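Local coordinates for protein suppressor of fused homolog (Drosophila melanogaster, PDB 6LPH) that probably binds and sequesters DNA-binding transcription factors, captured here as its N-terminal part in complex with Fused, at residues L204-A207 with S208-N211; P61-V64 with D65-V68; Q237-V240 with F241-F244; V215-F218 with L219-D222; G17-A20 with I21-L25. All blocks are in the same frame, centred on the assembly; numbering follows the deposited sequence.

Contact 1: residues L204-A207 with S208-N211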
loop_
_atom_site.group_PDB
_atom_site.type_symbol
_atom_site.label_atom_id
_atom_site.label_comp_id
_atom_site.label_asym_id
_atom_site.label_seq_id
_atom_site.Cartn_x
_atom_site.Cartn_y
_atom_site.Cartn_z
ATOM N N LEU A 204 2.104 17.635 -0.111
ATOM C CA LEU A 204 2.205 17.333 1.317
ATOM C C LEU A 204 2.021 18.620 2.117
ATOM O O LEU A 204 1.243 18.665 3.072
ATOM C CB LEU A 204 3.555 16.689 1.672
ATOM C CG LEU A 204 3.740 16.691 3.192
ATOM C CD1 LEU A 204 2.867 15.598 3.791
ATOM C CD2 LEU A 204 5.198 16.578 3.613
ATOM N N GLU A 205 2.720 19.666 1.699
ATOM C CA GLU A 205 2.630 20.950 2.404
ATOM C C GLU A 205 1.172 21.409 2.539
ATOM O O GLU A 205 0.750 21.812 3.619
ATOM C CB GLU A 205 3.505 22.014 1.717
ATOM C CG GLU A 205 4.032 23.051 2.686
ATOM C CD GLU A 205 5.545 23.290 2.573
ATOM O OE1 GLU A 205 5.977 24.388 2.978
ATOM O OE2 GLU A 205 6.310 22.400 2.084
ATOM N N GLN A 206 0.405 21.305 1.452
ATOM C CA GLN A 206 -0.960 21.814 1.442
ATOM C C GLN A 206 -1.946 20.891 2.146
ATOM O O GLN A 206 -2.939 21.357 2.702
ATOM C CB GLN A 206 -1.427 22.198 0.027
ATOM C CG GLN A 206 -0.508 23.212 -0.673
ATOM C CD GLN A 206 -0.274 24.508 0.112
ATOM O OE1 GLN A 206 0.780 25.164 -0.029
ATOM N NE2 GLN A 206 -1.255 24.891 0.932
ATOM N N ALA A 207 -1.676 19.584 2.130
ATOM C CA ALA A 207 -2.500 18.642 2.887
ATOM C C ALA A 207 -2.333 18.926 4.378
ATOM O O ALA A 207 -3.297 18.826 5.169
ATOM C CB ALA A 207 -2.104 17.215 2.562
ATOM N N SER A 208 -1.105 19.293 4.747
ATOM C CA SER A 208 -0.758 19.601 6.145
ATOM C C SER A 208 -1.322 20.951 6.568
ATOM O O SER A 208 -1.958 21.052 7.614
ATOM C CB SER A 208 0.769 19.566 6.350
ATOM O OG SER A 208 1.123 19.793 7.708
ATOM N N ARG A 209 -1.110 21.992 5.762
ATOM C CA ARG A 209 -1.536 23.325 6.207
ATOM C C ARG A 209 -3.016 23.593 5.920
ATOM O O ARG A 209 -3.631 24.373 6.615
ATOM C CB ARG A 209 -0.653 24.455 5.678
ATOM C CG ARG A 209 -0.656 24.648 4.176
ATOM C CD ARG A 209 0.165 25.892 3.783
ATOM N NE ARG A 209 -0.534 27.098 4.219
ATOM C CZ ARG A 209 -1.556 27.653 3.567
ATOM N NH1 ARG A 209 -2.148 28.734 4.050
ATOM N NH2 ARG A 209 -1.991 27.131 2.432
ATOM N N TRP A 210 -3.570 22.926 4.909
ATOM C CA TRP A 210 -4.947 23.176 4.503
ATOM C C TRP A 210 -5.864 21.992 4.739
ATOM O O TRP A 210 -6.604 21.981 5.703
ATOM C CB TRP A 210 -4.997 23.681 3.062
ATOM C CG TRP A 210 -6.395 23.737 2.489
ATOM C CD1 TRP A 210 -7.502 24.455 2.965
ATOM C CD2 TRP A 210 -6.866 23.049 1.300
ATOM N NE1 TRP A 210 -8.605 24.242 2.167
ATOM C CE2 TRP A 210 -8.291 23.401 1.154
ATOM C CE3 TRP A 210 -6.284 22.173 0.381
ATOM C CZ2 TRP A 210 -9.059 22.905 0.116
ATOM C CZ3 TRP A 210 -7.086 21.683 -0.667
ATOM C CH2 TRP A 210 -8.432 22.036 -0.783
ATOM N N ASN A 211 -5.860 21.004 3.854
ATOM C CA ASN A 211 -6.517 19.721 4.174
ATOM C C ASN A 211 -6.267 18.551 3.224
ATOM O O ASN A 211 -6.314 18.697 2.003
ATOM C CB ASN A 211 -7.989 19.881 4.660
ATOM C CG ASN A 211 -9.031 19.585 3.597
ATOM O OD1 ASN A 211 -9.240 18.440 3.204
ATOM N ND2 ASN A 211 -9.762 20.612 3.205
#

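Contact 2: residues P61-V64 with D65-V68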
loop_
_atom_site.group_PDB
_atom_site.type_symbol
_atom_site.label_atom_id
_atom_site.label_comp_id
_atom_site.label_asym_id
_atom_site.label_seq_id
_atom_site.Cartn_x
_atom_site.Cartn_y
_atom_site.Cartn_z
ATOM N N PRO A 61 -6.002 -4.505 -14.298
ATOM C CA PRO A 61 -5.895 -4.089 -15.696
ATOM C C PRO A 61 -6.272 -2.630 -15.966
ATOM O O PRO A 61 -5.813 -2.054 -16.965
ATOM C CB PRO A 61 -6.884 -5.046 -16.427
ATOM C CG PRO A 61 -6.976 -6.250 -15.543
ATOM C CD PRO A 61 -6.921 -5.657 -14.141
ATOM N N GLY A 62 -7.116 -2.043 -15.118
ATOM C CA GLY A 62 -7.526 -0.652 -15.323
ATOM C C GLY A 62 -9.028 -0.551 -15.506
ATOM O O GLY A 62 -9.747 -1.563 -15.408
ATOM N N ASP A 63 -9.489 0.666 -15.779
ATOM C CA ASP A 63 -10.901 0.952 -16.018
ATOM C C ASP A 63 -10.950 2.301 -16.734
ATOM O O ASP A 63 -10.621 3.330 -16.159
ATOM C CB ASP A 63 -11.668 0.973 -14.682
ATOM C CG ASP A 63 -13.118 1.369 -14.831
ATOM O OD1 ASP A 63 -13.919 0.924 -13.999
ATOM O OD2 ASP A 63 -13.471 2.128 -15.752
ATOM N N VAL A 64 -11.317 2.265 -18.007
ATOM C CA VAL A 64 -11.333 3.457 -18.867
ATOM C C VAL A 64 -12.216 4.591 -18.338
ATOM O O VAL A 64 -11.743 5.700 -18.159
ATOM C CB VAL A 64 -11.628 3.067 -20.327
ATOM C CG1 VAL A 64 -11.858 4.286 -21.202
ATOM C CG2 VAL A 64 -10.459 2.248 -20.859
ATOM N N ASP A 65 -13.471 4.292 -18.036
ATOM C CA ASP A 65 -14.427 5.287 -17.560
ATOM C C ASP A 65 -13.970 5.968 -16.266
ATOM O O ASP A 65 -14.158 7.173 -16.096
ATOM C CB ASP A 65 -15.776 4.621 -17.279
ATOM C CG ASP A 65 -16.745 4.684 -18.456
ATOM O OD1 ASP A 65 -16.314 4.849 -19.618
ATOM O OD2 ASP A 65 -17.966 4.555 -18.200
ATOM N N ARG A 66 -13.390 5.205 -15.339
ATOM C CA ARG A 66 -12.982 5.789 -14.063
ATOM C C ARG A 66 -11.561 6.283 -14.056
ATOM O O ARG A 66 -11.028 6.551 -12.980
ATOM C CB ARG A 66 -13.122 4.779 -12.936
ATOM C CG ARG A 66 -14.491 4.176 -12.826
ATOM C CD ARG A 66 -14.590 3.372 -11.546
ATOM N NE ARG A 66 -15.934 2.817 -11.434
ATOM C CZ ARG A 66 -16.990 3.475 -10.957
ATOM N NH1 ARG A 66 -16.883 4.724 -10.521
ATOM N NH2 ARG A 66 -18.168 2.876 -10.912
ATOM N N ASN A 67 -10.933 6.384 -15.231
ATOM C CA ASN A 67 -9.563 6.893 -15.323
ATOM C C ASN A 67 -8.641 6.111 -14.409
ATOM O O ASN A 67 -7.830 6.701 -13.686
ATOM C CB ASN A 67 -9.480 8.378 -14.918
ATOM C CG ASN A 67 -10.000 9.319 -15.983
ATOM O OD1 ASN A 67 -9.947 9.039 -17.177
ATOM N ND2 ASN A 67 -10.479 10.468 -15.547
ATOM N N VAL A 68 -8.770 4.786 -14.423
ATOM C CA VAL A 68 -7.857 3.927 -13.680
ATOM C C VAL A 68 -6.877 3.267 -14.653
ATOM O O VAL A 68 -7.295 2.498 -15.524
ATOM C CB VAL A 68 -8.606 2.866 -12.860
ATOM C CG1 VAL A 68 -7.625 2.106 -11.961
ATOM C CG2 VAL A 68 -9.704 3.528 -12.030
HETATM O O HOH W 1 -16.593 1.179 -13.906
HETATM O O HOH W 2 -9.145 6.535 -18.886
#

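Contact 3: residues Q237-V240 with F241-F244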
loop_
_atom_site.group_PDB
_atom_site.type_symbol
_atom_site.label_atom_id
_atom_site.label_comp_id
_atom_site.label_asym_id
_atom_site.label_seq_id
_atom_site.Cartn_x
_atom_site.Cartn_y
_atom_site.Cartn_z
ATOM N N GLN A 237 6.024 13.928 -12.974
ATOM C CA GLN A 237 6.997 15.019 -13.132
ATOM C C GLN A 237 6.545 16.330 -12.529
ATOM O O GLN A 237 7.375 17.148 -12.161
ATOM C CB GLN A 237 7.387 15.213 -14.602
ATOM C CG GLN A 237 8.366 14.169 -15.162
ATOM C CD GLN A 237 9.565 13.911 -14.258
ATOM O OE1 GLN A 237 9.819 12.778 -13.861
ATOM N NE2 GLN A 237 10.291 14.966 -13.903
ATOM N N MET A 238 5.233 16.514 -12.403
ATOM C CA MET A 238 4.667 17.798 -11.979
ATOM C C MET A 238 3.586 17.557 -10.943
ATOM O O MET A 238 2.877 16.554 -11.035
ATOM C CB MET A 238 4.084 18.557 -13.181
ATOM C CG MET A 238 5.149 19.256 -14.037
ATOM S SD MET A 238 4.541 20.001 -15.565
ATOM C CE MET A 238 3.648 21.424 -14.947
ATOM N N SER A 239 3.475 18.461 -9.961
ATOM C CA SER A 239 2.447 18.349 -8.932
ATOM C C SER A 239 1.141 18.828 -9.487
ATOM O O SER A 239 1.086 19.484 -10.544
ATOM C CB SER A 239 2.787 19.181 -7.695
ATOM O OG SER A 239 2.636 20.562 -7.967
ATOM N N VAL A 240 0.076 18.548 -8.741
ATOM C CA VAL A 240 -1.254 18.957 -9.155
ATOM C C VAL A 240 -1.348 20.482 -9.260
ATOM O O VAL A 240 -2.038 21.019 -10.136
ATOM C CB VAL A 240 -2.330 18.385 -8.198
ATOM C CG1 VAL A 240 -2.272 19.064 -6.821
ATOM C CG2 VAL A 240 -3.711 18.479 -8.834
ATOM N N PHE A 241 -0.651 21.180 -8.360
ATOM C CA PHE A 241 -0.669 22.630 -8.351
ATOM C C PHE A 241 0.093 23.213 -9.552
ATOM O O PHE A 241 -0.225 24.315 -10.009
ATOM C CB PHE A 241 -0.089 23.157 -7.021
ATOM C CG PHE A 241 -0.830 22.665 -5.808
ATOM C CD1 PHE A 241 -0.214 21.796 -4.901
ATOM C CD2 PHE A 241 -2.155 23.030 -5.597
ATOM C CE1 PHE A 241 -0.906 21.318 -3.801
ATOM C CE2 PHE A 241 -2.853 22.556 -4.496
ATOM C CZ PHE A 241 -2.230 21.698 -3.593
ATOM N N GLU A 242 1.112 22.500 -10.033
ATOM C CA GLU A 242 1.811 22.878 -11.281
ATOM C C GLU A 242 0.926 22.589 -12.490
ATOM O O GLU A 242 0.854 23.403 -13.409
ATOM C CB GLU A 242 3.133 22.119 -11.466
ATOM C CG GLU A 242 4.248 22.500 -10.523
ATOM C CD GLU A 242 5.446 21.581 -10.664
ATOM O OE1 GLU A 242 5.473 20.511 -10.016
ATOM O OE2 GLU A 242 6.371 21.933 -11.425
ATOM N N LEU A 243 0.258 21.438 -12.504
ATOM C CA LEU A 243 -0.547 21.052 -13.678
ATOM C C LEU A 243 -1.837 21.858 -13.799
ATOM O O LEU A 243 -2.268 22.203 -14.914
ATOM C CB LEU A 243 -0.863 19.542 -13.678
ATOM C CG LEU A 243 0.337 18.601 -13.908
ATOM C CD1 LEU A 243 0.033 17.168 -13.480
ATOM C CD2 LEU A 243 0.866 18.642 -15.338
ATOM N N PHE A 244 -2.443 22.138 -12.649
ATOM C CA PHE A 244 -3.716 22.829 -12.569
ATOM C C PHE A 244 -3.655 23.974 -11.555
ATOM O O PHE A 244 -4.195 23.865 -10.444
ATOM C CB PHE A 244 -4.833 21.831 -12.230
ATOM C CG PHE A 244 -4.865 20.640 -13.143
ATOM C CD1 PHE A 244 -5.347 20.758 -14.448
ATOM C CD2 PHE A 244 -4.393 19.402 -12.712
ATOM C CE1 PHE A 244 -5.362 19.657 -15.305
ATOM C CE2 PHE A 244 -4.414 18.297 -13.563
ATOM C CZ PHE A 244 -4.895 18.425 -14.863
#

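Contact 4: residues V215-F218 with L219-D222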
loop_
_atom_site.group_PDB
_atom_site.type_symbol
_atom_site.label_atom_id
_atom_site.label_comp_id
_atom_site.label_asym_id
_atom_site.label_seq_id
_atom_site.Cartn_x
_atom_site.Cartn_y
_atom_site.Cartn_z
ATOM N N VAL A 215 -6.775 17.949 -0.945
ATOM C CA VAL A 215 -5.665 17.627 -1.878
ATOM C C VAL A 215 -5.913 16.293 -2.629
ATOM O O VAL A 215 -5.672 16.205 -3.845
ATOM C CB VAL A 215 -4.278 17.625 -1.179
ATOM C CG1 VAL A 215 -3.183 17.238 -2.158
ATOM C CG2 VAL A 215 -3.980 18.989 -0.562
ATOM N N LEU A 216 -6.383 15.263 -1.920
ATOM C CA LEU A 216 -6.716 13.980 -2.584
ATOM C C LEU A 216 -7.783 14.186 -3.658
ATOM O O LEU A 216 -7.708 13.590 -4.743
ATOM C CB LEU A 216 -7.219 12.945 -1.582
ATOM C CG LEU A 216 -6.142 12.437 -0.619
ATOM C CD1 LEU A 216 -6.740 11.621 0.513
ATOM C CD2 LEU A 216 -5.027 11.672 -1.342
ATOM N N ASN A 217 -8.761 15.044 -3.352
ATOM C CA ASN A 217 -9.828 15.340 -4.289
ATOM C C ASN A 217 -9.292 15.981 -5.550
ATOM O O ASN A 217 -9.769 15.651 -6.656
ATOM C CB ASN A 217 -10.880 16.255 -3.669
ATOM C CG ASN A 217 -11.899 15.500 -2.835
ATOM O OD1 ASN A 217 -12.095 14.292 -3.009
ATOM N ND2 ASN A 217 -12.566 16.213 -1.918
ATOM N N PHE A 218 -8.300 16.871 -5.390
ATOM C CA PHE A 218 -7.617 17.490 -6.545
ATOM C C PHE A 218 -6.931 16.432 -7.405
ATOM O O PHE A 218 -7.075 16.437 -8.630
ATOM C CB PHE A 218 -6.545 18.503 -6.106
ATOM C CG PHE A 218 -7.085 19.779 -5.517
ATOM C CD1 PHE A 218 -8.376 20.248 -5.827
ATOM C CD2 PHE A 218 -6.271 20.545 -4.660
ATOM C CE1 PHE A 218 -8.849 21.444 -5.282
ATOM C CE2 PHE A 218 -6.736 21.747 -4.122
ATOM C CZ PHE A 218 -8.029 22.184 -4.422
ATOM N N LEU A 219 -6.175 15.538 -6.754
ATOM C CA LEU A 219 -5.443 14.452 -7.433
ATOM C C LEU A 219 -6.331 13.508 -8.246
ATOM O O LEU A 219 -5.930 13.028 -9.311
ATOM C CB LEU A 219 -4.612 13.651 -6.418
ATOM C CG LEU A 219 -3.489 14.403 -5.674
ATOM C CD1 LEU A 219 -2.958 13.567 -4.512
ATOM C CD2 LEU A 219 -2.349 14.751 -6.622
ATOM N N ARG A 220 -7.543 13.272 -7.751
ATOM C CA ARG A 220 -8.482 12.341 -8.378
ATOM C C ARG A 220 -9.039 12.821 -9.703
ATOM O O ARG A 220 -9.626 12.021 -10.444
ATOM C CB ARG A 220 -9.694 12.087 -7.472
ATOM C CG ARG A 220 -9.501 11.105 -6.348
ATOM C CD ARG A 220 -10.801 10.994 -5.529
ATOM N NE ARG A 220 -10.619 10.148 -4.332
ATOM C CZ ARG A 220 -10.626 10.572 -3.058
ATOM N NH1 ARG A 220 -10.799 11.855 -2.748
ATOM N NH2 ARG A 220 -10.436 9.707 -2.066
ATOM N N GLN A 221 -8.869 14.113 -9.980
ATOM C CA GLN A 221 -9.564 14.813 -11.070
ATOM C C GLN A 221 -8.981 14.522 -12.444
ATOM O O GLN A 221 -9.643 14.714 -13.448
ATOM C CB GLN A 221 -9.432 16.319 -10.845
ATOM C CG GLN A 221 -10.723 17.080 -10.865
ATOM C CD GLN A 221 -11.410 17.038 -9.523
ATOM O OE1 GLN A 221 -11.408 18.026 -8.785
ATOM N NE2 GLN A 221 -11.991 15.892 -9.190
ATOM N N ASP A 222 -7.717 14.119 -12.492
ATOM C CA ASP A 222 -7.077 13.844 -13.760
ATOM C C ASP A 222 -6.277 12.565 -13.678
ATOM O O ASP A 222 -5.723 12.253 -12.628
ATOM C CB ASP A 222 -6.161 15.006 -14.156
ATOM C CG ASP A 222 -5.801 14.972 -15.637
ATOM O OD1 ASP A 222 -6.475 15.664 -16.438
ATOM O OD2 ASP A 222 -4.874 14.220 -16.011
#

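Contact 5: residues G17-A20 with I21-L25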
loop_
_atom_site.group_PDB
_atom_site.type_symbol
_atom_site.label_atom_id
_atom_site.label_comp_id
_atom_site.label_asym_id
_atom_site.label_seq_id
_atom_site.Cartn_x
_atom_site.Cartn_y
_atom_site.Cartn_z
ATOM N N GLY A 17 -9.410 -13.305 11.309
ATOM C CA GLY A 17 -9.155 -12.000 10.710
ATOM C C GLY A 17 -8.553 -12.177 9.330
ATOM O O GLY A 17 -9.015 -11.575 8.345
ATOM N N LEU A 18 -7.526 -13.009 9.242
ATOM C CA LEU A 18 -6.876 -13.293 7.947
ATOM C C LEU A 18 -7.934 -13.817 6.944
ATOM O O LEU A 18 -8.052 -13.305 5.836
ATOM C CB LEU A 18 -5.762 -14.319 8.157
ATOM C CG LEU A 18 -4.492 -14.406 7.296
ATOM C CD1 LEU A 18 -4.004 -15.836 7.409
ATOM C CD2 LEU A 18 -4.656 -14.008 5.856
ATOM N N LYS A 19 -8.743 -14.788 7.365
ATOM C CA LYS A 19 -9.767 -15.383 6.478
ATOM C C LYS A 19 -10.775 -14.340 5.932
ATOM O O LYS A 19 -11.125 -14.375 4.739
ATOM C CB LYS A 19 -10.504 -16.548 7.181
ATOM C CG LYS A 19 -11.527 -17.278 6.287
ATOM C CD LYS A 19 -12.275 -18.391 7.013
ATOM C CE LYS A 19 -12.926 -19.337 6.009
ATOM N NZ LYS A 19 -13.776 -18.608 5.040
ATOM N N ALA A 20 -11.246 -13.428 6.793
ATOM C CA ALA A 20 -12.176 -12.346 6.370
ATOM C C ALA A 20 -11.582 -11.457 5.274
ATOM O O ALA A 20 -12.240 -11.121 4.282
ATOM C CB ALA A 20 -12.556 -11.484 7.556
ATOM N N ILE A 21 -10.321 -11.085 5.458
ATOM C CA ILE A 21 -9.647 -10.246 4.480
ATOM C C ILE A 21 -9.466 -11.006 3.162
ATOM O O ILE A 21 -9.791 -10.473 2.104
ATOM C CB ILE A 21 -8.303 -9.698 5.023
ATOM C CG1 ILE A 21 -8.586 -8.762 6.235
ATOM C CG2 ILE A 21 -7.548 -8.953 3.917
ATOM C CD1 ILE A 21 -7.341 -8.414 7.052
ATOM N N ILE A 22 -8.965 -12.243 3.246
ATOM C CA ILE A 22 -8.794 -13.117 2.048
ATOM C C ILE A 22 -10.103 -13.318 1.308
ATOM O O ILE A 22 -10.146 -13.234 0.069
ATOM C CB ILE A 22 -8.182 -14.499 2.419
ATOM C CG1 ILE A 22 -6.742 -14.346 2.943
ATOM C CG2 ILE A 22 -8.249 -15.491 1.248
ATOM C CD1 ILE A 22 -5.788 -13.699 1.991
ATOM N N ASP A 23 -11.182 -13.574 2.062
ATOM C CA ASP A 23 -12.504 -13.679 1.463
ATOM C C ASP A 23 -12.952 -12.404 0.743
ATOM O O ASP A 23 -13.423 -12.462 -0.398
ATOM C CB ASP A 23 -13.535 -14.124 2.504
ATOM C CG ASP A 23 -13.344 -15.576 2.917
ATOM O OD1 ASP A 23 -13.946 -16.017 3.917
ATOM O OD2 ASP A 23 -12.572 -16.289 2.229
ATOM N N HIS A 24 -12.784 -11.256 1.394
ATOM C CA HIS A 24 -13.036 -9.955 0.761
ATOM C C HIS A 24 -12.247 -9.770 -0.516
ATOM O O HIS A 24 -12.803 -9.344 -1.543
ATOM C CB HIS A 24 -12.704 -8.834 1.739
ATOM C CG HIS A 24 -13.154 -7.478 1.283
ATOM N ND1 HIS A 24 -14.402 -7.241 0.830
ATOM C CD2 HIS A 24 -12.482 -6.253 1.247
ATOM C CE1 HIS A 24 -14.520 -5.931 0.501
ATOM N NE2 HIS A 24 -13.350 -5.330 0.767
ATOM N N LEU A 25 -10.945 -10.059 -0.465
ATOM C CA LEU A 25 -10.101 -9.958 -1.678
ATOM C C LEU A 25 -10.543 -10.933 -2.776
ATOM O O LEU A 25 -10.428 -10.630 -3.977
ATOM C CB LEU A 25 -8.625 -10.155 -1.362
ATOM C CG LEU A 25 -7.986 -9.038 -0.516
ATOM C CD1 LEU A 25 -6.562 -9.385 -0.064
ATOM C CD2 LEU A 25 -8.008 -7.729 -1.302
#

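Contact 1: residues L204-A207 with S208-N211
This is a local contact within helix 201-219, where Gln206 meets Arg209, Trp210 and Asn211 at a wider, pi-type turn. Upstream, the helix is regular. Ser208 N donates to Leu204 O at 3.0 Å, and Arg209 N donates to Glu205 O at 2.8 Å. The next carbonyl is shared. Gln206 O takes Trp210 N at 2.8 Å and also a weak bond from Asn211 N at 3.2 Å. This weak i to i+5 bond marks the pi-type turn. Trp210 CB presses on the same oxygen, 3.1 Å from Gln206 O.

The side chains of Gln206 and Arg209 run side by side and point the same way. Their flat ends are turned 66° apart. Arg209 CG lies between the backbone N and the carbonyl carbon (chi1 64°). This rotation keeps CG close over the previous turn, 3.2 Å from Glu205 O. The guanidinium is held elsewhere, by Leu251 O and by a salt bridge to Asp253. Asn211 ND2 lies 3.7 Å above one face of the Trp210 indole, toward its rim. Asn211 OD1 accepts from Gly214 N.

Leu204 touches strand 155-156, and both Leu204 and Ala207 touch strand 172-186. Trp210 packs on Val215 further along the helix and on the loop at Asn250 and Leu251. Its ring also meets that of Phe218, with the planes about 20° apart.

Contact 2: residues P61-V64 with D65-V68
Asp63 OD2 accepts a hydrogen bond from Arg66 N at 3.1 Å, and Asp65 N lies equally close to OD2. The Arg66 N-H arrives from above the carboxylate, 60° out of its plane. With CG anti to the backbone N (chi1 176°), the carboxylate reaches the backbone N-H of Arg66 in the turn that follows. Its other oxygen faces the Arg66 chain. Asp63 OD1 is 3.5 Å from Arg66 CG and makes a long salt bridge to Arg66 NE at 3.8 Å. A water joins the two groups. It donates to Asp63 OD1 at 2.7 Å and accepts a weak bond from Arg66 NE.

The backbone forms a hairpin turn. Asp63 and Val68 are an antiparallel hydrogen-bonded pair, linked by Asp63 N to Val68 O and by Val68 N to Asp63 O, each 2.9 Å. Val64 to Asn67 is a type I turn, closed by Asn67 N to Val64 O. Asn67 has positive phi (54°), and together with Val68 it faces Asp63 in a G1 bulge. A second water bridges Val64 O and Asn67 OD1.

The hairpin connects antiparallel strands 54-60 and 71-77. Arg66 and Val68 touch the loop at Trp229, and Asn67 touches Met223.

Contact 3: residues Q237-V240 with F241-F244
A capping box starts helix 240-243, with Ser239 as N-cap and Glu242 as its partner. The two residues exchange bonds. Glu242 N donates to Ser239 OG at 3.2 Å, and Ser239 N donates to Glu242 OE1 at 2.9 Å. The second bond is nearly straight, 172° at the hydrogen. It meets the carboxylate from above, 39° out of its plane. Ser239 OG lies between its backbone N and carbonyl carbon (chi1 72°), which turns it back over the first helical turn. The same hydroxyl is hydrogen-bonded to Asp202 OD2 of helix 201-219. Glu203 OE1 of that helix takes Val240 N.

Leu243 N then bonds Ser239 O, and Phe244 N bonds Val240 O. Phe244 is the first residue to leave helical angles.

Apolar groups flank the cap. Met238 CB packs on Leu243 CG at 3.8 Å. This pair, just before the N-cap and four after it, is a hydrophobic staple. The Met238 chain bends at its last torsion, and CE comes to rest against Glu242 CB at 3.6 Å. Val240 CG1 stands over the centre of the Phe241 ring, a CH-pi contact 3.8 Å from the centroid. Val240 CG2 touches the Phe244 ring at CD2, 4.0 Å away, where the two side chains cross at about a right angle. Val240 also packs on Phe218, and Phe241 on Gln206.

The chemistry implies a helix start whose first amides are largely provided for by side chains. Glu242 bonds a backbone N-H close to that start, which would tend to keep its carboxylate ionised.

Contact 4: residues V215-F218 with L219-D222
Leu219 lies back along the helix against Leu216 and Val215. Its CD1 is 4.2 Å from Leu216 CD2 and 4.4 Å from Val215 CG1. Leu219 CG sits close to the preceding turn, 3.4 Å from Val215 O. That carbonyl also accepts Leu219 N, in a regular helical bond of 3.0 Å. Arg220 N bonds Leu216 O in the same way.

On the polar side, Arg220 runs back past Leu216 O as a chain extended from CG to NE. Its NH1 reaches Asn217 OD1 at 2.8 Å, but the bond is weak, with only 117° at the hydrogen. The amide and guanidinium planes are 51° apart. Gln221 CB presses on Phe218 O at 3.2 Å.

The Phe218 ring packs on Phe241 of helix 240-243, and the side chain touches the loop at Thr247 and Asn250. Val215 and Leu216 pack on Leu174 of strand 172-186.

Gln221 N does not continue the earlier pattern. It bonds Phe218 O, one residue short of the helical partner, at 3.2 Å and from well above the carbonyl plane. Leu219 to Asp222 then form a type I turn, and Thr225 OG1 lies in hydrogen-bonding position to both Leu219 O and Asp222 O. The arrangement is that of a helix C-terminus, where an i to i+3 bond follows the i to i+4 bonds and leads into a beta turn.

Contact 5: residues G17-A20 with I21-L25
Lys19 and Asp23 form a salt bridge one turn apart on the outer side of helix 16-28. Lys19 NZ is 2.8 Å from Asp23 OD1 and uses the syn lone pair of that oxygen. The lysine chain starts with CG anti to the backbone N (chi1 -176°) and stays extended to CE. It bends only at the last torsion (chi4 -53°), which brings NZ back to Asp23 OD1. Lys19 CG also lies 3.6 Å from Asp23 OD1, so the chain arches past the acid. Asp23 has CG beside its own backbone N. This brings the carboxylate carbon close to the helix wall, 3.1 Å from Lys19 O. The two side chains run obliquely to each other.

On another face Leu18 and Ile22 lie side by side and point the same way. Leu18 CD2 touches Ile22 CG1 at 3.6 Å and Ile22 CD1 at 4.0 Å. Ile22 bends at its second torsion (chi2 -59°), which turns CD1 aside and leaves CG1 as the atom nearest Leu18 CD2.

The backbone is a regular alpha helix, with i to i+4 bonds from Ile21, Ile22, Asp23 and His24 back to Gly17, Leu18, Lys19 and Ala20. One face packs on the sheet. Leu18, Ile21, Ile22 and Leu25 all touch Phe77 of strand 71-77. The bound peptide meets this helix too, with an aromatic side chain on Leu18 and an apolar one on Ile22.

Ile21 CG1 rests 3.5 Å from Gly17 O. Ala20 and His24 touch strand 172-186, where His24 NE2 bonds Leu181 O.

Overall arrangement
Contacts 1, 3 and 4 form one cluster. Contacts 1 and 4 share helix 201-219, and their centres are about 13 Å apart. They meet where Trp210 CZ3 approaches Phe218 CE2 at 3.5 Å. Helix 240-243 of contact 3 packs against both, through Gln206 CG on Phe241 CE1 at 3.7 Å and Val240 CG2 on Phe218 CB at 3.9 Å. The 61-68 hairpin does not touch this cluster, but its nearest atoms are about 5 Å from contact 4. Contact 5 lies across the chain's centre from the cluster, its centre about 30 Å from that of contact 4. It also meets the bound peptide, presumably from Fused, through Leu18 and Ile22.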